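Local coordinates for protein vaginolysin (Gardnerella vaginalis, PDB 5IMY) that probably binds cholesterol in host cell membranes and acts as a secreted pore-forming toxin of the cholesterol-dependent cytolysin family, at residues A174-Q179 and S367-T372; N213-Y218 and V346-T351; Y219-D224 and V259-S264; P252-S257 and Y350-V355. All coordinates share one frame; numbering follows the deposited sequence.

How the interactions relate
Interactions 2, 3 and 4 lie in one large antiparallel sheet, whereas interaction 1 lies apart, with its centre 25 to 31 Å from theirs. Interaction 3 touches both others in the sheet: it shares strand 208-223 with interaction 2, their centres about 7 Å apart, and strand 253-261 with interaction 4, about 15 Å away. Interactions 2 and 4 both end on strand 347-354, where Y350 and T351 belong to both. Along the chain all three are nested inside the loop closed by interaction 1. Together they trace the bent central sheet of the cytolysin fold, and interaction 1 seats the N-terminal end of helix 177-184 on the long strand 363-389.

Interaction 1. Residues A174-Q179 and S367-T372; sequences AQSMNQ and SDYIET
Q175 and Y369 meet at the start of the side chain: Q175 CB sits 3.7 Å from Y369 CD1, approaching the ring obliquely. From there the glutamine bends at chi2 (-65°) and its CG comes within 3.8 Å of the CG of E371. The amide carbon follows, with Q175 CD 3.5 Å from that same E371 methylene. At the tip the amide takes hold of backbone. Its OE1 accepts from T372 N at 3.1 Å in a nearly straight bond, the N-H approaching from above the carbonyl plane, while NE2 gives a weak, longer bond to T372 O. One residue's backbone N-H and C=O are thus both engaged by a single side-chain amide.

A second point of contact is the Y369 ring, which has Q179 CB over one face, 4.0 Å from the ring centroid and set off toward the rim. S176 OG reaches Y369 CB at 3.5 Å, and the same oxygen caps the helix that begins at M177 by accepting from Q179 N at 3.2 Å. Farther along, N178 CB packs on S367 OG.

The surroundings tie both segments down: Q179 NE2 bonds to S173 O, E371 pairs with K70, and T372 OG1 with H203. Helix 177-184 follows strand 166-173 and precedes strand 208-223, a position consistent with the first of the helical bundles that become membrane-crossing hairpins in related cytolysins. Here its N-terminal end docks on strand 363-389, which pairs with strand 62-76.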
loop_
_atom_site.group_PDB
_atom_site.type_symbol
_atom_site.label_atom_id
_atom_site.label_comp_id
_atom_site.label_asym_id
_atom_site.label_seq_id
_atom_site.Cartn_x
_atom_site.Cartn_y
_atom_site.Cartn_z
ATOM N N ALA A 174 17.659 -9.592 -9.328
ATOM C CA ALA A 174 18.940 -9.558 -8.631
ATOM C C ALA A 174 18.766 -8.786 -7.329
ATOM O O ALA A 174 18.578 -7.565 -7.342
ATOM C CB ALA A 174 20.017 -8.927 -9.508
ATOM N N GLN A 175 18.821 -9.494 -6.213
ATOM C CA GLN A 175 18.637 -8.911 -4.888
ATOM C C GLN A 175 19.776 -9.239 -3.935
ATOM O O GLN A 175 20.216 -8.359 -3.192
ATOM C CB GLN A 175 17.303 -9.393 -4.295
ATOM C CG GLN A 175 16.080 -8.882 -5.046
ATOM C CD GLN A 175 15.928 -7.376 -4.945
ATOM O OE1 GLN A 175 16.450 -6.745 -4.028
ATOM N NE2 GLN A 175 15.205 -6.794 -5.894
ATOM N N SER A 176 20.261 -10.477 -3.935
ATOM C CA SER A 176 21.400 -10.851 -3.110
ATOM C C SER A 176 22.038 -12.095 -3.704
ATOM O O SER A 176 21.359 -12.924 -4.316
ATOM C CB SER A 176 20.987 -11.109 -1.657
ATOM O OG SER A 176 20.235 -12.305 -1.545
ATOM N N MET A 177 23.351 -12.217 -3.520
ATOM C CA MET A 177 24.056 -13.384 -4.031
ATOM C C MET A 177 23.531 -14.677 -3.420
ATOM O O MET A 177 23.708 -15.746 -4.012
ATOM C CB MET A 177 25.558 -13.254 -3.763
ATOM C CG MET A 177 26.400 -14.335 -4.420
ATOM S SD MET A 177 26.231 -14.368 -6.216
ATOM C CE MET A 177 26.983 -12.803 -6.657
ATOM N N ASN A 178 22.882 -14.604 -2.256
ATOM C CA ASN A 178 22.384 -15.806 -1.598
ATOM C C ASN A 178 21.055 -16.269 -2.188
ATOM O O ASN A 178 20.854 -17.472 -2.387
ATOM C CB ASN A 178 22.250 -15.562 -0.095
ATOM C CG ASN A 178 23.431 -16.099 0.691
ATOM O OD1 ASN A 178 24.452 -16.486 0.120
ATOM N ND2 ASN A 178 23.297 -16.125 2.012
ATOM N N GLN A 179 20.132 -15.345 -2.470
ATOM C CA GLN A 179 18.870 -15.755 -3.077
ATOM C C GLN A 179 19.072 -16.221 -4.514
ATOM O O GLN A 179 18.359 -17.118 -4.979
ATOM C CB GLN A 179 17.849 -14.617 -3.017
ATOM C CG GLN A 179 18.222 -13.382 -3.821
ATOM C CD GLN A 179 17.354 -13.185 -5.052
ATOM O OE1 GLN A 179 16.235 -13.684 -5.133
ATOM N NE2 GLN A 179 17.876 -12.447 -6.021
ATOM N N SER A 367 16.457 -19.545 0.923
ATOM C CA SER A 367 17.276 -18.541 1.583
ATOM C C SER A 367 16.436 -17.299 1.822
ATOM O O SER A 367 15.646 -16.902 0.962
ATOM C CB SER A 367 18.507 -18.186 0.744
ATOM O OG SER A 367 19.170 -17.059 1.282
ATOM N N ASP A 368 16.606 -16.696 2.994
ATOM C CA ASP A 368 15.992 -15.410 3.267
ATOM C C ASP A 368 16.798 -14.302 2.606
ATOM O O ASP A 368 18.010 -14.419 2.405
ATOM C CB ASP A 368 15.899 -15.156 4.774
ATOM C CG ASP A 368 14.853 -16.024 5.450
ATOM O OD1 ASP A 368 14.032 -16.636 4.735
ATOM O OD2 ASP A 368 14.849 -16.083 6.697
ATOM N N TYR A 369 16.108 -13.220 2.261
ATOM C CA TYR A 369 16.758 -12.073 1.647
ATOM C C TYR A 369 15.811 -10.886 1.726
ATOM O O TYR A 369 14.593 -11.042 1.842
ATOM C CB TYR A 369 17.146 -12.356 0.192
ATOM C CG TYR A 369 15.963 -12.408 -0.744
ATOM C CD1 TYR A 369 15.668 -11.344 -1.583
ATOM C CD2 TYR A 369 15.133 -13.520 -0.780
ATOM C CE1 TYR A 369 14.585 -11.386 -2.437
ATOM C CE2 TYR A 369 14.047 -13.573 -1.629
ATOM C CZ TYR A 369 13.777 -12.504 -2.455
ATOM O OH TYR A 369 12.694 -12.553 -3.302
ATOM N N ILE A 370 16.393 -9.696 1.661
ATOM C CA ILE A 370 15.646 -8.448 1.657
ATOM C C ILE A 370 15.511 -7.996 0.211
ATOM O O ILE A 370 16.517 -7.757 -0.466
ATOM C CB ILE A 370 16.345 -7.382 2.517
ATOM C CG1 ILE A 370 16.067 -7.639 4.000
ATOM C CG2 ILE A 370 15.903 -5.966 2.133
ATOM C CD1 ILE A 370 17.301 -7.955 4.805
ATOM N N GLU A 371 14.277 -7.886 -0.271
ATOM C CA GLU A 371 14.030 -7.366 -1.606
ATOM C C GLU A 371 13.723 -5.876 -1.539
ATOM O O GLU A 371 13.003 -5.416 -0.649
ATOM C CB GLU A 371 12.870 -8.092 -2.290
ATOM C CG GLU A 371 12.700 -7.667 -3.748
ATOM C CD GLU A 371 11.532 -8.328 -4.442
ATOM O OE1 GLU A 371 11.720 -9.418 -5.022
ATOM O OE2 GLU A 371 10.418 -7.763 -4.396
ATOM N N THR A 372 14.280 -5.129 -2.487
ATOM C CA THR A 372 13.979 -3.715 -2.665
ATOM C C THR A 372 13.146 -3.536 -3.922
ATOM O O THR A 372 13.486 -4.073 -4.982
ATOM C CB THR A 372 15.252 -2.880 -2.773
ATOM O OG1 THR A 372 15.995 -3.025 -1.566
ATOM C CG2 THR A 372 14.919 -1.408 -2.984
#

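Interaction 2. Residues N213-Y218 and V346-T351; sequences NFKQTY and VPIAYT
I348 reaches strand 213-217 with the end of its side chain. Its CD1 comes 3.5 Å from Q216 O, and the same methyl lies 3.7 Å from T217 OG1. With chi1 at 52°, CG1 stands between the backbone N and the carbonyl carbon, and the extended chi2 then carries CD1 out to the strand. K215 answers from its own side: its extended chain passes I348 and brings CE to 3.9 Å from I348 O, while NZ ends 3.9 Å from A349 CB.

The backbones run nearly at right angles (89° between the strand directions), and their axes stay 8.2 Å apart, too far for sheet pairing. One shell out, I348 and A349 both face A260 in a classic beta bulge, which turns both side chains toward strand 213-217. I348 also packs on S264. The K215 ammonium group is gripped beyond the two segments by N78 OD1, with S80 OG as a weak second partner.

No hydrogen bond joins the two strands. Aliphatic carbon covers a backbone carbonyl and the stem of a lysine, and the charge of the buried lysine is probably offset mainly by the N78 oxygen, with S80 contributing weakly.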
loop_
_atom_site.group_PDB
_atom_site.type_symbol
_atom_site.label_atom_id
_atom_site.label_comp_id
_atom_site.label_asym_id
_atom_site.label_seq_id
_atom_site.Cartn_x
_atom_site.Cartn_y
_atom_site.Cartn_z
ATOM N N ASN A 213 18.561 -17.347 -16.807
ATOM C CA ASN A 213 19.337 -18.461 -17.337
ATOM C C ASN A 213 18.586 -19.040 -18.529
ATOM O O ASN A 213 17.449 -19.496 -18.383
ATOM C CB ASN A 213 19.555 -19.527 -16.261
ATOM C CG ASN A 213 20.462 -20.653 -16.724
ATOM O OD1 ASN A 213 21.319 -20.465 -17.587
ATOM N ND2 ASN A 213 20.274 -21.834 -16.147
ATOM N N PHE A 214 19.209 -19.006 -19.704
ATOM C CA PHE A 214 18.623 -19.567 -20.915
ATOM C C PHE A 214 19.283 -20.901 -21.226
ATOM O O PHE A 214 20.515 -20.990 -21.287
ATOM C CB PHE A 214 18.787 -18.619 -22.104
ATOM C CG PHE A 214 17.886 -17.426 -22.059
ATOM C CD1 PHE A 214 16.567 -17.521 -22.472
ATOM C CD2 PHE A 214 18.354 -16.204 -21.612
ATOM C CE1 PHE A 214 15.733 -16.423 -22.432
ATOM C CE2 PHE A 214 17.526 -15.103 -21.571
ATOM C CZ PHE A 214 16.214 -15.211 -21.982
ATOM N N LYS A 215 18.465 -21.931 -21.421
ATOM C CA LYS A 215 18.937 -23.260 -21.791
ATOM C C LYS A 215 18.264 -23.673 -23.089
ATOM O O LYS A 215 17.035 -23.789 -23.148
ATOM C CB LYS A 215 18.644 -24.278 -20.688
ATOM C CG LYS A 215 19.731 -24.357 -19.632
ATOM C CD LYS A 215 19.305 -25.203 -18.448
ATOM C CE LYS A 215 20.428 -25.319 -17.436
ATOM N NZ LYS A 215 19.961 -25.860 -16.131
ATOM N N GLN A 216 19.071 -23.892 -24.125
ATOM C CA GLN A 216 18.598 -24.382 -25.414
ATOM C C GLN A 216 19.082 -25.819 -25.566
ATOM O O GLN A 216 20.284 -26.062 -25.724
ATOM C CB GLN A 216 19.103 -23.499 -26.551
ATOM C CG GLN A 216 18.899 -22.012 -26.302
ATOM C CD GLN A 216 19.129 -21.171 -27.539
ATOM O OE1 GLN A 216 20.230 -20.667 -27.767
ATOM N NE2 GLN A 216 18.088 -21.012 -28.347
ATOM N N THR A 217 18.152 -26.767 -25.506
ATOM C CA THR A 217 18.473 -28.186 -25.569
ATOM C C THR A 217 18.209 -28.697 -26.979
ATOM O O THR A 217 17.073 -28.640 -27.461
ATOM C CB THR A 217 17.650 -28.978 -24.552
ATOM O OG1 THR A 217 17.925 -28.498 -23.231
ATOM C CG2 THR A 217 17.985 -30.466 -24.623
ATOM N N TYR A 218 19.256 -29.203 -27.632
ATOM C CA TYR A 218 19.095 -29.846 -28.930
ATOM C C TYR A 218 18.659 -31.296 -28.781
ATOM O O TYR A 218 17.766 -31.758 -29.499
ATOM C CB TYR A 218 20.404 -29.778 -29.714
ATOM C CG TYR A 218 20.899 -28.374 -29.965
ATOM C CD1 TYR A 218 20.054 -27.388 -30.456
ATOM C CD2 TYR A 218 22.215 -28.033 -29.702
ATOM C CE1 TYR A 218 20.510 -26.103 -30.680
ATOM C CE2 TYR A 218 22.681 -26.753 -29.916
ATOM C CZ TYR A 218 21.826 -25.791 -30.407
ATOM O OH TYR A 218 22.296 -24.517 -30.623
ATOM N N VAL A 346 27.826 -29.716 -26.333
ATOM C CA VAL A 346 28.188 -29.284 -24.986
ATOM C C VAL A 346 27.077 -29.741 -24.047
ATOM O O VAL A 346 25.912 -29.377 -24.259
ATOM C CB VAL A 346 28.382 -27.760 -24.891
ATOM C CG1 VAL A 346 28.592 -27.342 -23.439
ATOM C CG2 VAL A 346 29.561 -27.303 -25.713
ATOM N N PRO A 347 27.371 -30.529 -23.012
ATOM C CA PRO A 347 26.363 -30.761 -21.974
ATOM C C PRO A 347 26.090 -29.481 -21.200
ATOM O O PRO A 347 27.011 -28.739 -20.851
ATOM C CB PRO A 347 27.000 -31.837 -21.087
ATOM C CG PRO A 347 28.464 -31.719 -21.334
ATOM C CD PRO A 347 28.608 -31.289 -22.761
ATOM N N ILE A 348 24.808 -29.222 -20.942
ATOM C CA ILE A 348 24.394 -27.983 -20.292
ATOM C C ILE A 348 23.672 -28.291 -18.987
ATOM O O ILE A 348 23.678 -27.475 -18.058
ATOM C CB ILE A 348 23.504 -27.136 -21.221
ATOM C CG1 ILE A 348 22.346 -27.975 -21.768
ATOM C CG2 ILE A 348 24.336 -26.550 -22.355
ATOM C CD1 ILE A 348 21.327 -27.176 -22.563
ATOM N N ALA A 349 23.047 -29.464 -18.902
ATOM C CA ALA A 349 22.292 -29.826 -17.714
ATOM C C ALA A 349 22.306 -31.337 -17.546
ATOM O O ALA A 349 22.510 -32.089 -18.504
ATOM C CB ALA A 349 20.848 -29.316 -17.791
ATOM N N TYR A 350 22.086 -31.778 -16.310
ATOM C CA TYR A 350 21.995 -33.197 -16.011
ATOM C C TYR A 350 20.952 -33.422 -14.928
ATOM O O TYR A 350 20.689 -32.545 -14.101
ATOM C CB TYR A 350 23.349 -33.781 -15.572
ATOM C CG TYR A 350 23.864 -33.290 -14.236
ATOM C CD1 TYR A 350 23.772 -34.085 -13.100
ATOM C CD2 TYR A 350 24.463 -32.043 -14.114
ATOM C CE1 TYR A 350 24.251 -33.646 -11.879
ATOM C CE2 TYR A 350 24.942 -31.596 -12.895
ATOM C CZ TYR A 350 24.835 -32.401 -11.783
ATOM O OH TYR A 350 25.312 -31.962 -10.571
ATOM N N THR A 351 20.354 -34.609 -14.956
ATOM C CA THR A 351 19.346 -35.022 -13.992
ATOM C C THR A 351 19.821 -36.285 -13.288
ATOM O O THR A 351 20.423 -37.164 -13.915
ATOM C CB THR A 351 18.000 -35.284 -14.678
ATOM O OG1 THR A 351 17.587 -34.113 -15.391
ATOM C CG2 THR A 351 16.931 -35.659 -13.658
#

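Interaction 3. Residues Y219-D224 and V259-S264; sequences YTVSVD and VAYGRS
Y219 and Y261 face each other across an antiparallel hydrogen-bonded pair, and their rotamers decide how they meet. At chi1 53° the Y219 ring is folded back over its own backbone, so that its CE1 comes 3.4 Å from Y261 CB. Y261 takes a different staggered position, CG beside its backbone N (chi1 -70°), which sends its ring along the sheet toward V221. The ring planes are near parallel, 18° apart, but slid so far that they barely overlap, with centroids separated by 5.5 Å. Y219 thus packs mainly on the root of its partner. V221 fills in on the far part of the Y261 ring, CG2 lying 3.4 Å from CE2. Y219 OH is buried here without a polar partner in the model.

Beneath these side chains the backbones are joined by Y261 N to Y219 O at 2.9 Å and by two short bonds between V221 and V259. The return bond from Y219 N to Y261 O is long and weak at 3.5 Å. Between these pairs T220 and A260 turn to the other face, T220 OG1 leaning toward A260 CB.

The chain turns a corner at G262, whose backbone angles call for glycine, and continues as strand 263-271. V146 of helix 139-158 packs against V221 and Y261, and V150 of that helix against Y219. Strand 116-120 lies beside strand 208-223, while strand 347-354 lies beyond strand 253-261, with P347 against V259 and Y261.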
loop_
_atom_site.group_PDB
_atom_site.type_symbol
_atom_site.label_atom_id
_atom_site.label_comp_id
_atom_site.label_asym_id
_atom_site.label_seq_id
_atom_site.Cartn_x
_atom_site.Cartn_y
_atom_site.Cartn_z
ATOM N N TYR A 219 19.280 -32.025 -27.858
ATOM C CA TYR A 219 18.965 -33.430 -27.657
ATOM C C TYR A 219 19.396 -33.835 -26.258
ATOM O O TYR A 219 20.158 -33.130 -25.591
ATOM C CB TYR A 219 19.646 -34.314 -28.711
ATOM C CG TYR A 219 21.138 -34.098 -28.823
ATOM C CD1 TYR A 219 22.022 -34.746 -27.969
ATOM C CD2 TYR A 219 21.664 -33.248 -29.786
ATOM C CE1 TYR A 219 23.387 -34.551 -28.071
ATOM C CE2 TYR A 219 23.027 -33.048 -29.898
ATOM C CZ TYR A 219 23.884 -33.702 -29.037
ATOM O OH TYR A 219 25.242 -33.504 -29.142
ATOM N N THR A 220 18.897 -34.990 -25.827
ATOM C CA THR A 220 19.148 -35.508 -24.491
ATOM C C THR A 220 19.667 -36.933 -24.602
ATOM O O THR A 220 19.096 -37.750 -25.330
ATOM C CB THR A 220 17.871 -35.468 -23.640
ATOM O OG1 THR A 220 17.485 -34.105 -23.423
ATOM C CG2 THR A 220 18.082 -36.156 -22.296
ATOM N N VAL A 221 20.751 -37.221 -23.889
ATOM C CA VAL A 221 21.286 -38.573 -23.779
ATOM C C VAL A 221 20.779 -39.158 -22.471
ATOM O O VAL A 221 21.031 -38.604 -21.395
ATOM C CB VAL A 221 22.822 -38.582 -23.833
ATOM C CG1 VAL A 221 23.351 -40.006 -23.685
ATOM C CG2 VAL A 221 23.309 -37.958 -25.136
ATOM N N SER A 222 20.068 -40.277 -22.561
ATOM C CA SER A 222 19.382 -40.862 -21.421
ATOM C C SER A 222 19.888 -42.273 -21.157
ATOM O O SER A 222 20.452 -42.934 -22.035
ATOM C CB SER A 222 17.866 -40.886 -21.649
ATOM O OG SER A 222 17.219 -41.691 -20.680
ATOM N N VAL A 223 19.672 -42.723 -19.927
ATOM C CA VAL A 223 20.058 -44.056 -19.481
ATOM C C VAL A 223 18.826 -44.948 -19.478
ATOM O O VAL A 223 17.722 -44.503 -19.137
ATOM C CB VAL A 223 20.708 -43.997 -18.084
ATOM C CG1 VAL A 223 20.771 -45.382 -17.452
ATOM C CG2 VAL A 223 22.101 -43.389 -18.180
ATOM N N ASP A 224 19.013 -46.211 -19.845
ATOM C CA ASP A 224 17.914 -47.159 -19.891
ATOM C C ASP A 224 17.587 -47.686 -18.495
ATOM O O ASP A 224 18.414 -47.659 -17.579
ATOM C CB ASP A 224 18.252 -48.328 -20.821
ATOM C CG ASP A 224 17.574 -48.213 -22.175
ATOM O OD1 ASP A 224 16.426 -47.725 -22.232
ATOM O OD2 ASP A 224 18.190 -48.617 -23.184
ATOM N N VAL A 259 21.414 -36.514 -19.534
ATOM C CA VAL A 259 22.172 -35.277 -19.668
ATOM C C VAL A 259 21.678 -34.558 -20.912
ATOM O O VAL A 259 21.606 -35.155 -21.993
ATOM C CB VAL A 259 23.688 -35.539 -19.756
ATOM C CG1 VAL A 259 24.446 -34.252 -20.089
ATOM C CG2 VAL A 259 24.196 -36.129 -18.452
ATOM N N ALA A 260 21.337 -33.283 -20.761
ATOM C CA ALA A 260 20.879 -32.469 -21.874
ATOM C C ALA A 260 22.068 -31.791 -22.539
ATOM O O ALA A 260 22.986 -31.316 -21.865
ATOM C CB ALA A 260 19.872 -31.422 -21.396
ATOM N N TYR A 261 22.045 -31.752 -23.868
ATOM C CA TYR A 261 23.112 -31.154 -24.656
ATOM C C TYR A 261 22.561 -29.983 -25.452
ATOM O O TYR A 261 21.446 -30.046 -25.981
ATOM C CB TYR A 261 23.743 -32.180 -25.602
ATOM C CG TYR A 261 24.556 -33.238 -24.894
ATOM C CD1 TYR A 261 25.941 -33.163 -24.850
ATOM C CD2 TYR A 261 23.938 -34.309 -24.262
ATOM C CE1 TYR A 261 26.690 -34.126 -24.203
ATOM C CE2 TYR A 261 24.678 -35.278 -23.609
ATOM C CZ TYR A 261 26.054 -35.182 -23.583
ATOM O OH TYR A 261 26.797 -36.142 -22.935
ATOM N N GLY A 262 23.346 -28.914 -25.534
ATOM C CA GLY A 262 22.946 -27.765 -26.315
ATOM C C GLY A 262 23.712 -26.502 -25.996
ATOM O O GLY A 262 24.948 -26.491 -26.018
ATOM N N ARG A 263 22.984 -25.427 -25.700
ATOM C CA ARG A 263 23.568 -24.104 -25.541
ATOM C C ARG A 263 22.980 -23.450 -24.302
ATOM O O ARG A 263 21.758 -23.447 -24.122
ATOM C CB ARG A 263 23.299 -23.254 -26.786
ATOM C CG ARG A 263 24.252 -22.097 -26.999
ATOM C CD ARG A 263 24.251 -21.684 -28.461
ATOM N NE ARG A 263 24.732 -20.319 -28.659
ATOM C CZ ARG A 263 23.964 -19.235 -28.594
ATOM N NH1 ARG A 263 22.667 -19.340 -28.329
ATOM N NH2 ARG A 263 24.497 -18.037 -28.794
ATOM N N SER A 264 23.846 -22.906 -23.451
ATOM C CA SER A 264 23.438 -22.313 -22.186
ATOM C C SER A 264 24.109 -20.959 -22.016
ATOM O O SER A 264 25.281 -20.791 -22.368
ATOM C CB SER A 264 23.803 -23.227 -21.009
ATOM O OG SER A 264 23.667 -22.553 -19.770
#

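Interaction 4. Residues P252-S257 and Y350-V355; sequences PPVYVS and YTTSFV
S353 packs on the Y255 ring, its CB over one face, 4.3 Å from the centroid and nearer the rim. With chi1 at 66° the Y255 ring turns its edge to V355, where CG2 lies 3.9 Å from Y255 CD2. The same valine methyl drops against P253 CB at 3.7 Å, so V355 fills the notch between proline and tyrosine. On the sheet's other face V254 and F354 lie side by side, pointing the same way, CG1 of the valine 3.5 Å from CD1 of the ring. The other branch of V254, CG2, meets T352 CB, and V256 CG1 rests crosswise on Y350 CB.

Beside the tyrosine the hydroxyls of S257 and S353 close to 2.6 Å between their OG atoms, a hydrogen bond whose donor is not fixed. The backbones are held by paired 2.8 Å bonds linking Y255 N with S353 O and S353 N with Y255 O. V355 N adds an almost straight bond to P253 O.

Beyond this pair, Y255 OH bonds to N358, and strand 94-96 binds V254 through F95. Strand 253-261 is therefore an inner strand of a twisted antiparallel sheet, as in the central sheet of cholesterol-dependent cytolysins.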
loop_
_atom_site.group_PDB
_atom_site.type_symbol
_atom_site.label_atom_id
_atom_site.label_comp_id
_atom_site.label_asym_id
_atom_site.label_seq_id
_atom_site.Cartn_x
_atom_site.Cartn_y
_atom_site.Cartn_z
ATOM N N PRO A 252 22.381 -41.744 0.310
ATOM C CA PRO A 252 21.926 -42.786 -0.617
ATOM C C PRO A 252 22.546 -42.610 -1.990
ATOM O O PRO A 252 23.101 -41.545 -2.300
ATOM C CB PRO A 252 20.403 -42.584 -0.665
ATOM C CG PRO A 252 20.078 -41.695 0.490
ATOM C CD PRO A 252 21.282 -40.851 0.708
ATOM N N PRO A 253 22.474 -43.631 -2.839
ATOM C CA PRO A 253 23.023 -43.522 -4.192
ATOM C C PRO A 253 22.030 -42.981 -5.208
ATOM O O PRO A 253 20.824 -43.229 -5.148
ATOM C CB PRO A 253 23.396 -44.975 -4.522
ATOM C CG PRO A 253 22.422 -45.786 -3.748
ATOM C CD PRO A 253 22.117 -45.018 -2.496
ATOM N N VAL A 254 22.572 -42.226 -6.163
ATOM C CA VAL A 254 21.818 -41.709 -7.296
ATOM C C VAL A 254 22.639 -41.945 -8.555
ATOM O O VAL A 254 23.852 -42.160 -8.503
ATOM C CB VAL A 254 21.481 -40.208 -7.150
ATOM C CG1 VAL A 254 20.740 -39.953 -5.852
ATOM C CG2 VAL A 254 22.744 -39.358 -7.213
ATOM N N TYR A 255 21.962 -41.892 -9.702
ATOM C CA TYR A 255 22.641 -42.009 -10.983
ATOM C C TYR A 255 22.106 -40.963 -11.949
ATOM O O TYR A 255 20.924 -40.608 -11.920
ATOM C CB TYR A 255 22.488 -43.413 -11.591
ATOM C CG TYR A 255 21.078 -43.793 -11.990
ATOM C CD1 TYR A 255 20.645 -43.662 -13.304
ATOM C CD2 TYR A 255 20.187 -44.300 -11.054
ATOM C CE1 TYR A 255 19.360 -44.019 -13.672
ATOM C CE2 TYR A 255 18.902 -44.659 -11.414
ATOM C CZ TYR A 255 18.495 -44.518 -12.722
ATOM O OH TYR A 255 17.216 -44.876 -13.075
ATOM N N VAL A 256 23.000 -40.467 -12.801
ATOM C CA VAL A 256 22.645 -39.492 -13.823
ATOM C C VAL A 256 21.760 -40.178 -14.856
ATOM O O VAL A 256 22.254 -40.890 -15.735
ATOM C CB VAL A 256 23.905 -38.892 -14.475
ATOM C CG1 VAL A 256 23.526 -37.827 -15.500
ATOM C CG2 VAL A 256 24.829 -38.313 -13.406
ATOM N N SER A 257 20.445 -39.971 -14.752
ATOM C CA SER A 257 19.523 -40.647 -15.658
ATOM C C SER A 257 19.570 -40.056 -17.061
ATOM O O SER A 257 19.339 -40.776 -18.037
ATOM C CB SER A 257 18.099 -40.591 -15.104
ATOM O OG SER A 257 17.954 -39.546 -14.161
ATOM N N TYR A 350 22.086 -31.778 -16.310
ATOM C CA TYR A 350 21.995 -33.197 -16.011
ATOM C C TYR A 350 20.952 -33.422 -14.928
ATOM O O TYR A 350 20.689 -32.545 -14.101
ATOM C CB TYR A 350 23.349 -33.781 -15.572
ATOM C CG TYR A 350 23.864 -33.290 -14.236
ATOM C CD1 TYR A 350 23.772 -34.085 -13.100
ATOM C CD2 TYR A 350 24.463 -32.043 -14.114
ATOM C CE1 TYR A 350 24.251 -33.646 -11.879
ATOM C CE2 TYR A 350 24.942 -31.596 -12.895
ATOM C CZ TYR A 350 24.835 -32.401 -11.783
ATOM O OH TYR A 350 25.312 -31.962 -10.571
ATOM N N THR A 351 20.354 -34.609 -14.956
ATOM C CA THR A 351 19.346 -35.022 -13.992
ATOM C C THR A 351 19.821 -36.285 -13.288
ATOM O O THR A 351 20.423 -37.164 -13.915
ATOM C CB THR A 351 18.000 -35.284 -14.678
ATOM O OG1 THR A 351 17.587 -34.113 -15.391
ATOM C CG2 THR A 351 16.931 -35.659 -13.658
ATOM N N THR A 352 19.557 -36.370 -11.988
ATOM C CA THR A 352 19.884 -37.551 -11.205
ATOM C C THR A 352 18.606 -38.237 -10.742
ATOM O O THR A 352 17.592 -37.588 -10.477
ATOM C CB THR A 352 20.741 -37.201 -9.981
ATOM O OG1 THR A 352 19.966 -36.434 -9.049
ATOM C CG2 THR A 352 21.976 -36.411 -10.390
ATOM N N SER A 353 18.672 -39.563 -10.653
ATOM C CA SER A 353 17.576 -40.376 -10.156
ATOM C C SER A 353 18.105 -41.310 -9.078
ATOM O O SER A 353 19.261 -41.743 -9.125
ATOM C CB SER A 353 16.923 -41.188 -11.282
ATOM O OG SER A 353 16.397 -40.337 -12.284
ATOM N N PHE A 354 17.255 -41.612 -8.101
ATOM C CA PHE A 354 17.655 -42.492 -7.012
ATOM C C PHE A 354 17.788 -43.927 -7.505
ATOM O O PHE A 354 16.960 -44.418 -8.273
ATOM C CB PHE A 354 16.638 -42.429 -5.872
ATOM C CG PHE A 354 16.694 -41.157 -5.075
ATOM C CD1 PHE A 354 17.761 -40.900 -4.230
ATOM C CD2 PHE A 354 15.672 -40.224 -5.158
ATOM C CE1 PHE A 354 17.815 -39.734 -3.492
ATOM C CE2 PHE A 354 15.719 -39.057 -4.421
ATOM C CZ PHE A 354 16.792 -38.810 -3.586
ATOM N N VAL A 355 18.845 -44.602 -7.050
ATOM C CA VAL A 355 19.059 -45.995 -7.428
ATOM C C VAL A 355 17.956 -46.877 -6.856
ATOM O O VAL A 355 17.530 -47.850 -7.489
ATOM C CB VAL A 355 20.451 -46.462 -6.960
ATOM C CG1 VAL A 355 20.640 -47.958 -7.211
ATOM C CG2 VAL A 355 21.539 -45.660 -7.661
#